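Local coordinates for protein glycosyl hydrolase family 88 (Pedobacter heparinus, PDB 3WIW) that hydrolyses unsaturated glucuronyl residues from heparin-derived oligosaccharides, as an alpha6/alpha6-barrel enzyme of glycoside hydrolase family 88, at residues 172-177 / 248-253; 216-221 / 242-247. All blocks are in the same frame, centred on the assembly; numbering follows the deposited sequence.

Contact 1: 172-177 / 248-253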
# COMPACT_ATOMS: atom_id res chain seq x y z
N ILE A 172 -0.40 -8.95 11.17
CA ILE A 172 0.04 -9.23 9.81
C ILE A 172 1.06 -8.20 9.34
O ILE A 172 1.08 -7.08 9.84
CB ILE A 172 -1.15 -9.36 8.83
CG1 ILE A 172 -1.87 -8.02 8.55
CG2 ILE A 172 -2.13 -10.40 9.35
CD1 ILE A 172 -3.11 -8.20 7.63
N ILE A 173 1.91 -8.59 8.39
CA ILE A 173 2.94 -7.70 7.88
C ILE A 173 2.31 -6.41 7.30
O ILE A 173 2.90 -5.32 7.39
CB ILE A 173 3.85 -8.45 6.86
CG1 ILE A 173 5.12 -7.66 6.58
CG2 ILE A 173 3.11 -8.73 5.53
CD1 ILE A 173 6.13 -7.65 7.75
N ASP A 174 1.12 -6.55 6.69
CA ASP A 174 0.42 -5.41 6.08
C ASP A 174 0.17 -4.28 7.10
O ASP A 174 0.02 -3.12 6.72
CB ASP A 174 -0.94 -5.81 5.49
CG ASP A 174 -0.99 -7.22 4.87
OD1 ASP A 174 -0.45 -8.20 5.43
OD2 ASP A 174 -1.69 -7.35 3.84
N ASN A 175 0.10 -4.64 8.38
CA ASN A 175 -0.18 -3.68 9.46
C ASN A 175 0.91 -2.59 9.51
O ASN A 175 0.64 -1.48 9.99
CB ASN A 175 -0.31 -4.45 10.79
CG ASN A 175 -1.14 -3.75 11.89
OD1 ASN A 175 -1.86 -4.44 12.63
ND2 ASN A 175 -1.02 -2.42 12.03
N LEU A 176 2.12 -2.87 9.02
CA LEU A 176 3.14 -1.80 8.93
C LEU A 176 2.61 -0.58 8.17
O LEU A 176 2.95 0.56 8.49
CB LEU A 176 4.44 -2.29 8.29
CG LEU A 176 5.24 -3.28 9.13
CD1 LEU A 176 6.24 -3.99 8.22
CD2 LEU A 176 5.96 -2.58 10.29
N MET A 177 1.82 -0.82 7.12
CA MET A 177 1.36 0.29 6.28
C MET A 177 0.44 1.20 7.05
O MET A 177 0.43 2.42 6.82
CB MET A 177 0.65 -0.26 5.04
CG MET A 177 1.55 -1.15 4.18
SD MET A 177 2.92 -0.26 3.41
CE MET A 177 1.98 0.79 2.29
N GLN A 248 6.26 -8.98 1.19
CA GLN A 248 7.64 -8.48 1.19
C GLN A 248 7.63 -6.98 0.89
O GLN A 248 8.38 -6.21 1.51
CB GLN A 248 8.52 -9.20 0.16
CG GLN A 248 8.48 -10.74 0.21
CD GLN A 248 8.61 -11.29 1.63
OE1 GLN A 248 9.67 -11.19 2.27
NE2 GLN A 248 7.54 -11.91 2.12
N ALA A 249 6.78 -6.57 -0.06
CA ALA A 249 6.63 -5.17 -0.45
C ALA A 249 6.12 -4.33 0.73
O ALA A 249 6.67 -3.25 0.98
CB ALA A 249 5.67 -5.04 -1.61
N TRP A 250 5.11 -4.80 1.45
CA TRP A 250 4.61 -4.03 2.61
C TRP A 250 5.72 -3.84 3.64
O TRP A 250 5.81 -2.79 4.27
CB TRP A 250 3.48 -4.77 3.30
CG TRP A 250 2.17 -4.96 2.59
CD1 TRP A 250 1.36 -6.07 2.75
CD2 TRP A 250 1.42 -4.04 1.75
NE1 TRP A 250 0.21 -5.92 2.03
CE2 TRP A 250 0.20 -4.68 1.43
CE3 TRP A 250 1.68 -2.76 1.22
CZ2 TRP A 250 -0.80 -4.07 0.64
CZ3 TRP A 250 0.68 -2.16 0.41
CH2 TRP A 250 -0.54 -2.83 0.13
N GLY A 251 6.58 -4.85 3.84
CA GLY A 251 7.71 -4.73 4.74
C GLY A 251 8.69 -3.66 4.29
O GLY A 251 9.07 -2.79 5.08
N LEU A 252 9.10 -3.73 3.02
CA LEU A 252 10.02 -2.73 2.48
C LEU A 252 9.45 -1.32 2.67
O LEU A 252 10.13 -0.40 3.17
CB LEU A 252 10.27 -2.99 1.00
CG LEU A 252 11.16 -1.96 0.31
CD1 LEU A 252 12.56 -1.89 0.93
CD2 LEU A 252 11.22 -2.24 -1.20
N TYR A 253 8.21 -1.14 2.24
CA TYR A 253 7.56 0.16 2.33
C TYR A 253 7.43 0.58 3.80
O TYR A 253 7.69 1.74 4.14
CB TYR A 253 6.21 0.07 1.66
CG TYR A 253 5.51 1.36 1.36
CD1 TYR A 253 5.02 2.18 2.39
CD2 TYR A 253 5.27 1.76 0.04
CE1 TYR A 253 4.31 3.35 2.12
CE2 TYR A 253 4.57 2.93 -0.24
CZ TYR A 253 4.08 3.71 0.80
OH TYR A 253 3.35 4.84 0.53
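Asp174 and Trp250 make the polar part of this contact. Trp250 NE1 gives a weak, bent hydrogen bond to Asp174 OD2, 3.0 Å long with an N-H...O angle of 121°. The carboxylate plane is turned 45° from the indole plane. The other oxygen, Asp174 OD1, is hydrogen-bonded to His218 NE2, so the two carboxylate oxygens have separate partners. Asp174 is the predicted proton donor, and both Asp174 and Trp250 are predicted to bind substrate. A HEPES molecule is bound beside the Asp174 side chain, which fits an active-site pocket.

Met177 supplies the sulfur and CH-pi contacts. Its chain bends at both of its outer torsions, which brings the methyl onto Tyr253. Met177 CE sits over one face of that ring, 3.5 Å from the centroid. Met177 SD lies obliquely to both the Tyr253 and Trp250 rings, as Met-aromatic contacts. Further back, Met177 CG packs 3.4 Å from Trp250 CE3.

The remaining contacts are apolar. Ile173 CG2 meets the edge of the indole at Trp250 CD1. Leu176 CD1 lies 3.8 Å from Gly251 CA. With Trp250 reduced to an alanine, Asp174 OD2 would probably lose this N-H partner and a gap would open beside Met177 CG.

The contact is buried. It joins the turn and first residues of helix 175-188 to helix 245-262. Helix 306-322 touches Trp250 through Val311, helix 192-208 meets Ile173 and Leu176 through Thr205, and strand 170-172 leads into the turn.

Contact 2: 216-221 / 242-247; sequences SYHVIS and SAWARG
The backbones come nearest at Ser216 and Ala243, with CA atoms 6.3 Å apart, and at His218 and Gly247, 6.4 Å apart. One water bridges Ser216 O and Trp244 N, accepting the N-H of Trp244 at 2.9 Å. The main side-chain contact is an offset stack of His218 on the six-membered ring of Trp244. The centroids are 4.1 Å apart and the planes 27° from parallel. Trp244 CZ3 lies over the imidazole face, 3.2 Å from His218 NE2. The indole swings across to His218 because its CG is anti to the backbone N (chi1 170°).

Trp244 is the N-cap residue of helix 245-262, in the alpha6/alpha6-barrel. The stack thus joins the start of this helix to the loop before strand 219-222. Facing Asp174 with NE2, His218 is hydrogen-bonded through ND1 to the backbone N of Gln236. These bonds probably fix the rotation of the ring. This is consistent with a second-shell role, positioning the predicted proton donor.

Arg246, predicted to bind substrate, forms a salt bridge with Asp305. The CZ2 edge of the Trp244 indole points at its guanidinium face. Gly247 N lies 3.2 Å above the indole plane; a CB on Gly247 would clash with Trp244 CE3.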
# COMPACT_ATOMS: atom_id res chain seq x y z
N SER A 216 9.99 -12.00 5.05
CA SER A 216 9.01 -11.87 6.12
C SER A 216 7.97 -12.99 6.09
O SER A 216 7.58 -13.47 5.01
CB SER A 216 8.32 -10.49 6.08
OG SER A 216 7.77 -10.21 4.79
N TYR A 217 7.49 -13.35 7.29
CA TYR A 217 6.24 -14.09 7.47
C TYR A 217 5.05 -13.21 7.15
O TYR A 217 5.15 -11.96 7.12
CB TYR A 217 6.09 -14.51 8.95
CG TYR A 217 7.09 -15.53 9.41
CD1 TYR A 217 6.90 -16.89 9.13
CD2 TYR A 217 8.24 -15.17 10.11
CE1 TYR A 217 7.81 -17.83 9.53
CE2 TYR A 217 9.16 -16.10 10.53
CZ TYR A 217 8.94 -17.44 10.23
OH TYR A 217 9.82 -18.39 10.62
N HIS A 218 3.88 -13.82 6.97
CA HIS A 218 2.68 -13.01 6.84
C HIS A 218 2.11 -12.68 8.23
O HIS A 218 1.93 -11.50 8.56
CB HIS A 218 1.64 -13.70 5.95
CG HIS A 218 0.55 -12.78 5.50
ND1 HIS A 218 -0.41 -13.13 4.57
CD2 HIS A 218 0.27 -11.50 5.87
CE1 HIS A 218 -1.23 -12.12 4.38
NE2 HIS A 218 -0.84 -11.12 5.16
N VAL A 219 1.83 -13.70 9.04
CA VAL A 219 1.17 -13.55 10.33
C VAL A 219 2.07 -14.00 11.46
O VAL A 219 2.61 -15.11 11.43
CB VAL A 219 -0.11 -14.41 10.39
CG1 VAL A 219 -0.90 -14.16 11.68
CG2 VAL A 219 -0.98 -14.10 9.23
N ILE A 220 2.22 -13.15 12.45
CA ILE A 220 2.74 -13.57 13.75
C ILE A 220 1.59 -13.49 14.75
O ILE A 220 0.89 -12.47 14.84
CB ILE A 220 3.90 -12.66 14.21
CG1 ILE A 220 5.03 -12.66 13.16
CG2 ILE A 220 4.42 -13.08 15.59
CD1 ILE A 220 5.72 -14.00 12.98
N SER A 221 1.38 -14.58 15.48
CA SER A 221 0.39 -14.61 16.55
C SER A 221 1.09 -14.50 17.89
O SER A 221 2.06 -15.21 18.16
CB SER A 221 -0.43 -15.89 16.51
OG SER A 221 -1.45 -15.81 17.49
N SER A 242 7.17 -19.24 3.31
CA SER A 242 7.38 -18.57 2.03
C SER A 242 7.46 -17.05 2.12
O SER A 242 7.20 -16.42 3.17
CB SER A 242 6.29 -18.98 1.02
OG SER A 242 5.08 -18.25 1.24
N ALA A 243 7.78 -16.45 0.97
CA ALA A 243 7.93 -15.01 0.82
C ALA A 243 6.82 -14.49 -0.10
O ALA A 243 7.02 -14.29 -1.30
CB ALA A 243 9.33 -14.64 0.32
N TRP A 244 5.65 -14.29 0.49
CA TRP A 244 4.51 -13.74 -0.24
C TRP A 244 4.92 -12.37 -0.79
O TRP A 244 5.40 -11.54 -0.02
CB TRP A 244 3.33 -13.66 0.74
CG TRP A 244 2.14 -12.90 0.23
CD1 TRP A 244 1.50 -13.06 -0.97
CD2 TRP A 244 1.44 -11.86 0.93
NE1 TRP A 244 0.43 -12.19 -1.04
CE2 TRP A 244 0.39 -11.43 0.11
CE3 TRP A 244 1.60 -11.25 2.19
CZ2 TRP A 244 -0.50 -10.41 0.49
CZ3 TRP A 244 0.74 -10.23 2.56
CH2 TRP A 244 -0.30 -9.81 1.70
N ALA A 245 4.77 -12.13 -2.09
CA ALA A 245 5.45 -10.96 -2.68
C ALA A 245 4.89 -9.63 -2.17
O ALA A 245 5.68 -8.73 -1.81
CB ALA A 245 5.40 -11.00 -4.20
N ARG A 246 3.57 -9.48 -2.12
CA ARG A 246 3.02 -8.23 -1.62
C ARG A 246 3.39 -8.01 -0.15
O ARG A 246 3.65 -6.89 0.27
CB ARG A 246 1.51 -8.10 -1.90
CG ARG A 246 0.96 -6.74 -1.48
CD ARG A 246 -0.42 -6.48 -2.06
NE ARG A 246 -1.46 -7.40 -1.58
CZ ARG A 246 -1.96 -8.40 -2.30
NH1 ARG A 246 -1.49 -8.69 -3.52
NH2 ARG A 246 -2.93 -9.17 -1.79
N GLY A 247 3.48 -9.09 0.62
CA GLY A 247 3.96 -8.98 1.98
C GLY A 247 5.39 -8.48 2.07
O GLY A 247 5.71 -7.65 2.93
O HOH W 1 5.33 -14.07 3.40

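Overall arrangement
Contacts 1 and 2 have centres 9 Å apart and share helix 245-262. Contact 2 uses its first turn and the residues before it; contact 1 uses the residues that follow. Both segments of contact 2 fall between those of contact 1 in the sequence. Strands 170-172 and 219-222 are neighbours in one antiparallel sheet, which ties the other two segments together. Direct bonds also link the contacts: Ile173 N to His218 O and Gln248 OE1 to Ser216 N, each 2.9 Å and probably a hydrogen bond. Together they bring the predicted substrate-binding residues Asp174 and Arg246 close to a third, Trp250.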